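Local coordinates for methionine gamma-lyase (Trichomonas vaginalis, PDB 1E5E), which belongs to the Cys/Met metabolism family of pyridoxal-phosphate-dependent enzymes and is found here as an assembly of four chains, at residues I346-P349 and A350-T353; Y152-T155 and P156-T160; D387-Q390 and G391-L395; V287-P290 and G291-D294. One frame throughout, in Å; residues are numbered along the deposited sequence.

Interaction 1: I346-P349 and A350-T353; sequences IQHP and ASMT. With PPJ (N-(hydroxy{3-hydroxy-2-methyl-5-[(phosphonooxy)methyl]pyridin-4-yl}methyl)norvaline), chain C.
H348 meets S351 across a tight bend in the chain, its ND1 lying 2.8 Å from S351 OG. The serine oxygen comes in at the ring edge, near the ring plane, and either partner could be the donor. With CG anti to the backbone N (chi1 175°), the imidazole lies alongside the bend, with A350 N over one face; the same ring is held from its far nitrogen, where NE2 bonds to D369 O. Its backbone takes part too: H348 N makes a weak hydrogen bond to M352 SD at 3.5 Å. P349 O takes the firmer backbone bond of the bend, from M352 N at 3.2 Å, that from S351 N to H348 O being weak, while P349 CB packs 3.7 Å from T353 OG1. Q347 closes the other flank. A bend at chi2 (106°) turns its amide toward T353: NE2 donates to T353 OG1 at 2.8 Å in a bent bond, the hydroxyl tilted out of the amide plane, and OE1 takes a weak bond from T353 N at 3.4 Å. The amide thus grips both the hydroxyl and the backbone of a ligand-pocket residue, whose CG2 stands 3.5 Å from OXT of PPJ. Strand 345-347 leads into this buried bend, with Q347 lying on R373 of strand 371-375, H348 on A323 of helix 319-328, and M352 packing on F47 of the second subunit.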
# COMPACT_ATOMS: atom_id res chain seq x y z
N ILE A 346 18.73 -4.78 -19.25
CA ILE A 346 20.03 -5.19 -19.74
C ILE A 346 21.15 -4.61 -18.89
O ILE A 346 21.01 -3.45 -18.51
CB ILE A 346 20.21 -4.75 -21.22
CG1 ILE A 346 21.35 -5.53 -21.90
CG2 ILE A 346 20.40 -3.25 -21.39
CD1 ILE A 346 21.39 -5.22 -23.39
N GLN A 347 22.30 -5.26 -18.76
CA GLN A 347 23.39 -4.74 -17.94
C GLN A 347 24.72 -5.41 -18.30
O GLN A 347 24.75 -6.37 -19.08
CB GLN A 347 23.13 -4.96 -16.45
CG GLN A 347 22.97 -6.41 -16.00
CD GLN A 347 24.22 -6.85 -15.25
OE1 GLN A 347 25.04 -6.03 -14.82
NE2 GLN A 347 24.37 -8.16 -15.12
N HIS A 348 25.78 -4.92 -17.66
CA HIS A 348 27.13 -5.37 -18.00
C HIS A 348 27.73 -6.00 -16.76
O HIS A 348 28.15 -5.26 -15.86
CB HIS A 348 27.91 -4.12 -18.47
CG HIS A 348 29.36 -4.44 -18.72
ND1 HIS A 348 30.36 -4.23 -17.79
CD2 HIS A 348 29.95 -5.05 -19.79
CE1 HIS A 348 31.51 -4.63 -18.29
NE2 HIS A 348 31.29 -5.12 -19.51
N PRO A 349 27.71 -7.31 -16.63
CA PRO A 349 28.08 -7.96 -15.39
C PRO A 349 29.44 -7.63 -14.80
O PRO A 349 29.53 -7.39 -13.58
CB PRO A 349 27.94 -9.45 -15.67
CG PRO A 349 27.35 -9.61 -17.02
CD PRO A 349 27.13 -8.25 -17.62
N ALA A 350 30.52 -7.58 -15.58
CA ALA A 350 31.85 -7.32 -15.03
C ALA A 350 31.92 -5.96 -14.35
O ALA A 350 32.64 -5.95 -13.35
CB ALA A 350 32.95 -7.46 -16.07
N SER A 351 31.19 -4.94 -14.81
CA SER A 351 31.26 -3.67 -14.09
C SER A 351 30.07 -3.41 -13.17
O SER A 351 30.01 -2.31 -12.55
CB SER A 351 31.36 -2.46 -15.03
OG SER A 351 30.14 -2.31 -15.76
N MET A 352 29.06 -4.28 -13.20
CA MET A 352 27.82 -4.05 -12.46
C MET A 352 27.48 -5.18 -11.51
O MET A 352 28.09 -5.25 -10.42
CB MET A 352 26.64 -3.79 -13.44
CG MET A 352 26.94 -2.53 -14.27
SD MET A 352 25.63 -2.22 -15.46
CE MET A 352 26.36 -0.90 -16.42
N THR A 353 26.66 -6.17 -11.86
CA THR A 353 26.29 -7.22 -10.92
C THR A 353 27.46 -8.05 -10.40
O THR A 353 27.41 -8.64 -9.32
CB THR A 353 25.28 -8.24 -11.52
OG1 THR A 353 25.80 -8.78 -12.77
CG2 THR A 353 23.94 -7.55 -11.73
N1 PPJ C . 19.85 -15.23 -6.71
C2 PPJ C . 19.94 -14.89 -8.01
C6 PPJ C . 19.91 -14.29 -5.73
C2A PPJ C . 20.32 -15.75 -9.06
C3 PPJ C . 19.92 -13.51 -8.29
O3 PPJ C . 20.15 -13.19 -9.53
C4 PPJ C . 19.76 -12.53 -7.29
C4A PPJ C . 19.76 -11.16 -7.69
C5 PPJ C . 19.82 -12.90 -5.95
N PPJ C . 20.35 -10.70 -8.81
C5A PPJ C . 19.51 -12.04 -4.86
OP4 PPJ C . 18.24 -11.83 -4.83
P PPJ C . 17.85 -10.42 -4.19
OP1 PPJ C . 16.26 -10.42 -4.15
OP2 PPJ C . 18.42 -9.28 -5.09
OP3 PPJ C . 18.43 -10.26 -2.71
CA PPJ C . 20.28 -9.42 -9.25
CB PPJ C . 20.47 -8.27 -8.35
C PPJ C . 20.94 -9.21 -10.50
CG PPJ C . 21.78 -7.96 -7.73
CD PPJ C . 22.40 -6.87 -8.46
O PPJ C . 21.57 -10.21 -11.01
OXT PPJ C . 20.56 -8.28 -11.33

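Interaction 2: Y152-T155 and P156-T160. With PPJ (N-(hydroxy{3-hydroxy-2-methyl-5-[(phosphonooxy)methyl]pyridin-4-yl}methyl)norvaline), chain C.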
# COMPACT_ATOMS: atom_id res chain seq x y z
N TYR A 152 25.94 -26.42 -3.67
CA TYR A 152 25.09 -25.32 -4.09
C TYR A 152 25.41 -24.90 -5.52
O TYR A 152 26.60 -24.84 -5.86
CB TYR A 152 25.38 -24.10 -3.16
CG TYR A 152 24.52 -22.87 -3.39
CD1 TYR A 152 24.87 -21.95 -4.37
CD2 TYR A 152 23.38 -22.62 -2.64
CE1 TYR A 152 24.10 -20.82 -4.60
CE2 TYR A 152 22.60 -21.50 -2.83
CZ TYR A 152 22.95 -20.61 -3.82
OH TYR A 152 22.20 -19.48 -4.02
N PHE A 153 24.39 -24.63 -6.34
CA PHE A 153 24.60 -24.19 -7.71
C PHE A 153 23.41 -23.38 -8.24
O PHE A 153 22.32 -23.40 -7.64
CB PHE A 153 24.82 -25.40 -8.66
CG PHE A 153 23.72 -26.38 -8.62
CD1 PHE A 153 22.57 -26.23 -9.42
CD2 PHE A 153 23.82 -27.55 -7.91
CE1 PHE A 153 21.53 -27.10 -9.35
CE2 PHE A 153 22.79 -28.47 -7.88
CZ PHE A 153 21.65 -28.27 -8.62
N GLU A 154 23.61 -22.75 -9.38
CA GLU A 154 22.52 -22.07 -10.09
C GLU A 154 22.50 -22.60 -11.52
O GLU A 154 23.57 -22.50 -12.16
CB GLU A 154 22.81 -20.59 -10.29
CG GLU A 154 23.01 -19.75 -9.05
CD GLU A 154 23.42 -18.31 -9.29
OE1 GLU A 154 23.35 -17.87 -10.46
OE2 GLU A 154 23.89 -17.62 -8.34
N THR A 155 21.36 -22.97 -12.06
CA THR A 155 21.32 -23.28 -13.49
C THR A 155 19.99 -22.83 -14.07
O THR A 155 18.92 -23.15 -13.56
CB THR A 155 21.58 -24.79 -13.69
OG1 THR A 155 21.52 -25.12 -15.07
CG2 THR A 155 20.56 -25.68 -12.97
N PRO A 156 20.00 -22.08 -15.17
CA PRO A 156 21.24 -21.61 -15.81
C PRO A 156 21.95 -20.61 -14.92
O PRO A 156 21.26 -19.88 -14.16
CB PRO A 156 20.78 -20.95 -17.09
CG PRO A 156 19.38 -21.44 -17.34
CD PRO A 156 18.82 -21.71 -15.96
N ALA A 157 23.28 -20.54 -14.98
CA ALA A 157 24.04 -19.67 -14.10
C ALA A 157 24.02 -18.18 -14.42
O ALA A 157 23.95 -17.73 -15.57
CB ALA A 157 25.53 -20.07 -14.09
N ASN A 158 24.08 -17.39 -13.35
CA ASN A 158 24.06 -15.92 -13.48
C ASN A 158 25.51 -15.47 -13.49
O ASN A 158 26.16 -15.69 -12.47
CB ASN A 158 23.30 -15.33 -12.29
CG ASN A 158 23.21 -13.82 -12.34
OD1 ASN A 158 23.72 -13.18 -13.29
ND2 ASN A 158 22.52 -13.24 -11.35
N PRO A 159 26.01 -14.92 -14.57
CA PRO A 159 25.26 -14.55 -15.74
C PRO A 159 25.57 -15.29 -17.03
O PRO A 159 25.00 -14.93 -18.08
CB PRO A 159 25.78 -13.11 -15.88
CG PRO A 159 27.26 -13.27 -15.69
CD PRO A 159 27.42 -14.39 -14.68
N THR A 160 26.43 -16.28 -17.03
CA THR A 160 26.79 -16.98 -18.28
C THR A 160 25.76 -17.92 -18.87
O THR A 160 25.79 -18.26 -20.07
CB THR A 160 28.11 -17.72 -18.05
OG1 THR A 160 27.83 -18.79 -17.14
CG2 THR A 160 29.14 -16.79 -17.38
N1 PPJ C . 19.85 -15.23 -6.71
C2 PPJ C . 19.94 -14.89 -8.01
C6 PPJ C . 19.91 -14.29 -5.73
C2A PPJ C . 20.32 -15.75 -9.06
C3 PPJ C . 19.92 -13.51 -8.29
O3 PPJ C . 20.15 -13.19 -9.53
C4 PPJ C . 19.76 -12.53 -7.29
C4A PPJ C . 19.76 -11.16 -7.69
C5 PPJ C . 19.82 -12.90 -5.95
N PPJ C . 20.35 -10.70 -8.81
C5A PPJ C . 19.51 -12.04 -4.86
OP4 PPJ C . 18.24 -11.83 -4.83
P PPJ C . 17.85 -10.42 -4.19
OP1 PPJ C . 16.26 -10.42 -4.15
OP2 PPJ C . 18.42 -9.28 -5.09
OP3 PPJ C . 18.43 -10.26 -2.71
CA PPJ C . 20.28 -9.42 -9.25
CB PPJ C . 20.47 -8.27 -8.35
C PPJ C . 20.94 -9.21 -10.50
CG PPJ C . 21.78 -7.96 -7.73
CD PPJ C . 22.40 -6.87 -8.46
O PPJ C . 21.57 -10.21 -11.01
OXT PPJ C . 20.56 -8.28 -11.33
O HOH W 1 21.11 -17.97 -11.93
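E154, on strand 148-154, reaches forward to N158: its OE1 accepts N158 N at 3.0 Å, met nearly along the carboxylate C-O axis. CG lies anti to the carbonyl carbon (chi1 -60°) and the chain beyond it is extended, which carries the carboxylate out to the level of the asparagine backbone. The same OE1 takes a second bond from a water at 2.7 Å, and this water also donates to P156 O at 2.9 Å, so one carboxylate oxygen ties together two points of the following loop. OE2 is bonded to Y111 N, which leaves the group held through both oxygens beside the ligand, with E154 CD 4.0 Å from the C2A methyl of PPJ. The strand belongs to the mixed seven-stranded sheet of the large domain in the aspartate aminotransferase fold, and the loop after it brings N158 to the ligand. T155 comes next, its OG1 tied to I164 N; the peptide joining it to P156 is cis, drawing T155 CA and P156 CA to 2.9 Å and turning the chain sharply. A second cis peptide precedes P159, and between the two prolines N158 points its amide at PPJ. N158 ND2 donates to PPJ O at 3.2 Å in a fairly straight bond (163°) and weakly to PPJ O3 at 3.0 Å. On the other side of that amide, OD1 holds NH1 of R373, which also bonds PPJ and probably fixes the rotation of the amide.

Interaction 3: D387-Q390 and G391-L395; sequences DFKQ and GLDAL
K389 NZ and D393 OD1 form a salt bridge of 2.7 Å, one helical turn apart, and the ammonium nitrogen meets OD1 almost head-on. The lysine chain runs extended and then bends at chi4 (58°), which turns NZ back onto the acid, and the two side chains cross at a slant on the exposed side of the helix. D393 OD2 has its own partner in H281 NE2, so the carboxylate also joins the helix to the loop after helix 260-279. These residues lie on helix 381-396, the last helix of the chain, which packs on the small-domain sheet through strand 311-316. Its regular i to i+4 bonding runs through the segment: L392 N reaches F388 O at 2.7 Å and D393 N reaches K389 O at 2.8 Å. On the buried side F388 CB and L392 CD1 touch at 4.2 Å; the phenylalanine rests on V274, Y277 and L278 of helix 260-279, the leucine on L326 of helix 319-328 and L316 of strand 311-316. Q390 folds over the backbone instead, its CG set between the backbone N and carbonyl carbon (chi1 58°), bringing its CD to 3.2 Å from G391 N. Folded this way, it finds D387 OD1 close to its amide plane, and OD1 accepts Q390 NE2 at 3.0 Å; NE2 bonds N329 O as well. The D387 carboxylate in turn collects backbone N-H groups, K331 N at OD1 and both L332 N and I333 N at OD2.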
# COMPACT_ATOMS: atom_id res chain seq x y z
N ASP A 387 15.28 -2.36 -31.67
CA ASP A 387 16.12 -1.55 -30.80
C ASP A 387 17.55 -2.08 -30.86
O ASP A 387 18.54 -1.31 -30.81
CB ASP A 387 15.57 -1.60 -29.37
CG ASP A 387 16.13 -0.56 -28.44
OD1 ASP A 387 16.58 0.50 -28.92
OD2 ASP A 387 16.15 -0.81 -27.20
N PHE A 388 17.69 -3.42 -30.90
CA PHE A 388 19.07 -3.92 -31.03
C PHE A 388 19.66 -3.59 -32.40
O PHE A 388 20.84 -3.23 -32.49
CB PHE A 388 19.16 -5.40 -30.77
CG PHE A 388 19.17 -5.79 -29.32
CD1 PHE A 388 20.25 -5.49 -28.53
CD2 PHE A 388 18.11 -6.49 -28.78
CE1 PHE A 388 20.29 -5.88 -27.20
CE2 PHE A 388 18.17 -6.88 -27.46
CZ PHE A 388 19.24 -6.57 -26.65
N LYS A 389 18.86 -3.69 -33.46
CA LYS A 389 19.37 -3.35 -34.79
C LYS A 389 19.95 -1.93 -34.85
O LYS A 389 21.06 -1.79 -35.37
CB LYS A 389 18.31 -3.48 -35.86
CG LYS A 389 18.73 -2.92 -37.23
CD LYS A 389 17.91 -3.64 -38.29
CE LYS A 389 17.89 -2.85 -39.60
NZ LYS A 389 19.26 -2.61 -40.09
N GLN A 390 19.23 -0.92 -34.38
CA GLN A 390 19.75 0.42 -34.48
C GLN A 390 21.00 0.53 -33.60
O GLN A 390 21.98 1.14 -34.01
CB GLN A 390 18.77 1.54 -34.14
CG GLN A 390 18.12 1.55 -32.77
CD GLN A 390 18.89 2.29 -31.71
OE1 GLN A 390 19.72 3.13 -32.10
NE2 GLN A 390 18.69 2.00 -30.43
N GLY A 391 20.95 -0.02 -32.40
CA GLY A 391 22.07 0.07 -31.47
C GLY A 391 23.30 -0.61 -32.08
O GLY A 391 24.40 -0.07 -31.98
N LEU A 392 23.14 -1.85 -32.54
CA LEU A 392 24.23 -2.62 -33.12
C LEU A 392 24.76 -2.05 -34.43
O LEU A 392 25.98 -1.91 -34.62
CB LEU A 392 23.80 -4.08 -33.34
CG LEU A 392 23.64 -4.90 -32.04
CD1 LEU A 392 23.01 -6.25 -32.32
CD2 LEU A 392 24.99 -5.06 -31.37
N ASP A 393 23.89 -1.66 -35.36
CA ASP A 393 24.33 -1.08 -36.62
C ASP A 393 25.22 0.12 -36.35
O ASP A 393 26.28 0.19 -36.98
CB ASP A 393 23.16 -0.70 -37.53
CG ASP A 393 22.56 -1.95 -38.16
OD1 ASP A 393 21.63 -1.80 -38.99
OD2 ASP A 393 22.98 -3.08 -37.79
N ALA A 394 24.86 1.02 -35.45
CA ALA A 394 25.63 2.18 -35.09
C ALA A 394 27.02 1.85 -34.56
O ALA A 394 28.04 2.49 -34.80
CB ALA A 394 24.91 2.90 -33.96
N LEU A 395 27.10 0.80 -33.75
CA LEU A 395 28.35 0.26 -33.27
C LEU A 395 29.26 0.00 -34.47
O LEU A 395 30.41 0.40 -34.47
CB LEU A 395 28.05 -1.10 -32.64
CG LEU A 395 28.83 -1.55 -31.43
CD1 LEU A 395 28.71 -0.51 -30.34
CD2 LEU A 395 28.31 -2.91 -30.97

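Interaction 4: V287-P290 and G291-D294; sequences VYYP and GFED
A type I beta turn from Y289 to F292 carries the chain off strand 284-288, an outermost strand of the small-domain sheet within this chain. Its closing bond runs from F292 N to Y289 O at 3.1 Å. The turn brings the two aromatic side chains together: the edge of Y289 points at the face of F292 in a T-shaped pair, centroids 5.8 Å apart and planes at 73°. Nearer still, Y289 CB sits over that ring in a CH-pi contact, 3.9 Å from the centroid. F292 CG lies anti to the carbonyl carbon (chi1 -73°), which turns the ring back toward V287 and Y289, and V287 CG1 meets its edge at CE2, 3.5 Å away. G291 N comes obliquely to the tyrosine ring, 3.3 Å from Y289 CD2. The tyrosine is fixed at its other end by OH bonded to G309 O. F292 thus offers its pi system to C-H groups of Y289, and a cation-pi contact with K279, which also forms a salt bridge to D294, may draw on the same ring electrons.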
# COMPACT_ATOMS: atom_id res chain seq x y z
N VAL A 287 26.43 -15.92 -28.60
CA VAL A 287 25.17 -15.75 -27.89
C VAL A 287 24.92 -17.03 -27.08
O VAL A 287 24.94 -18.15 -27.57
CB VAL A 287 23.95 -15.48 -28.76
CG1 VAL A 287 22.67 -15.36 -27.89
CG2 VAL A 287 24.08 -14.22 -29.62
N TYR A 288 24.74 -16.86 -25.79
CA TYR A 288 24.39 -17.93 -24.85
C TYR A 288 22.88 -17.86 -24.61
O TYR A 288 22.38 -16.77 -24.24
CB TYR A 288 25.09 -17.69 -23.51
CG TYR A 288 26.58 -17.94 -23.53
CD1 TYR A 288 27.46 -17.06 -22.95
CD2 TYR A 288 27.08 -19.09 -24.14
CE1 TYR A 288 28.83 -17.29 -22.99
CE2 TYR A 288 28.45 -19.33 -24.17
CZ TYR A 288 29.32 -18.43 -23.59
OH TYR A 288 30.68 -18.65 -23.61
N TYR A 289 22.13 -18.86 -24.96
CA TYR A 289 20.69 -18.98 -24.79
C TYR A 289 20.44 -20.47 -24.61
O TYR A 289 20.82 -21.19 -25.52
CB TYR A 289 19.82 -18.49 -25.97
CG TYR A 289 18.33 -18.54 -25.69
CD1 TYR A 289 17.80 -17.87 -24.58
CD2 TYR A 289 17.42 -19.25 -26.46
CE1 TYR A 289 16.45 -17.93 -24.26
CE2 TYR A 289 16.07 -19.33 -26.16
CZ TYR A 289 15.59 -18.65 -25.05
OH TYR A 289 14.23 -18.71 -24.72
N PRO A 290 19.68 -20.92 -23.63
CA PRO A 290 19.50 -22.36 -23.43
C PRO A 290 18.78 -23.03 -24.57
O PRO A 290 18.94 -24.24 -24.82
CB PRO A 290 18.75 -22.47 -22.10
CG PRO A 290 19.15 -21.22 -21.37
CD PRO A 290 19.23 -20.15 -22.45
N GLY A 291 17.95 -22.30 -25.32
CA GLY A 291 17.19 -22.89 -26.42
C GLY A 291 18.04 -23.25 -27.64
O GLY A 291 17.58 -24.08 -28.45
N PHE A 292 19.23 -22.70 -27.78
CA PHE A 292 20.03 -23.03 -28.95
C PHE A 292 20.39 -24.50 -29.02
O PHE A 292 20.98 -25.08 -28.10
CB PHE A 292 21.29 -22.15 -28.97
CG PHE A 292 21.01 -20.72 -29.34
CD1 PHE A 292 19.87 -20.37 -30.06
CD2 PHE A 292 21.90 -19.73 -28.99
CE1 PHE A 292 19.63 -19.04 -30.39
CE2 PHE A 292 21.66 -18.40 -29.34
CZ PHE A 292 20.55 -18.06 -30.04
N GLU A 293 20.11 -25.10 -30.18
CA GLU A 293 20.38 -26.49 -30.50
C GLU A 293 21.85 -26.89 -30.45
O GLU A 293 22.18 -27.99 -29.99
CB GLU A 293 19.81 -26.83 -31.89
N ASP A 294 22.75 -26.01 -30.89
CA ASP A 294 24.19 -26.23 -30.81
C ASP A 294 24.73 -26.18 -29.38
O ASP A 294 25.45 -27.11 -28.95
CB ASP A 294 25.06 -25.29 -31.66
CG ASP A 294 25.03 -23.82 -31.28
OD1 ASP A 294 23.93 -23.31 -31.63
OD2 ASP A 294 25.98 -23.21 -30.69

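In the fold
All four contacts are local and follow in series along the chain, none nesting in or crossing another. Interaction 2 comes first, closing the turn after strand 148-154 of the large sheet. Interaction 4 then rounds the end of strand 284-288, in the five-stranded sheet, and meets interaction 2, P156 CG lying 4.0 Å from P290 CG. Interaction 1 follows strand 345-347 of the same five-stranded sheet; it too touches 152-160, through P349 and P159, and shares PPJ with it. Last is interaction 3, within helix 381-396, where F388 packs against I346. Segment 346-353 thus runs from the C-terminal helix, at strand residue I346, to the ligand, at T353.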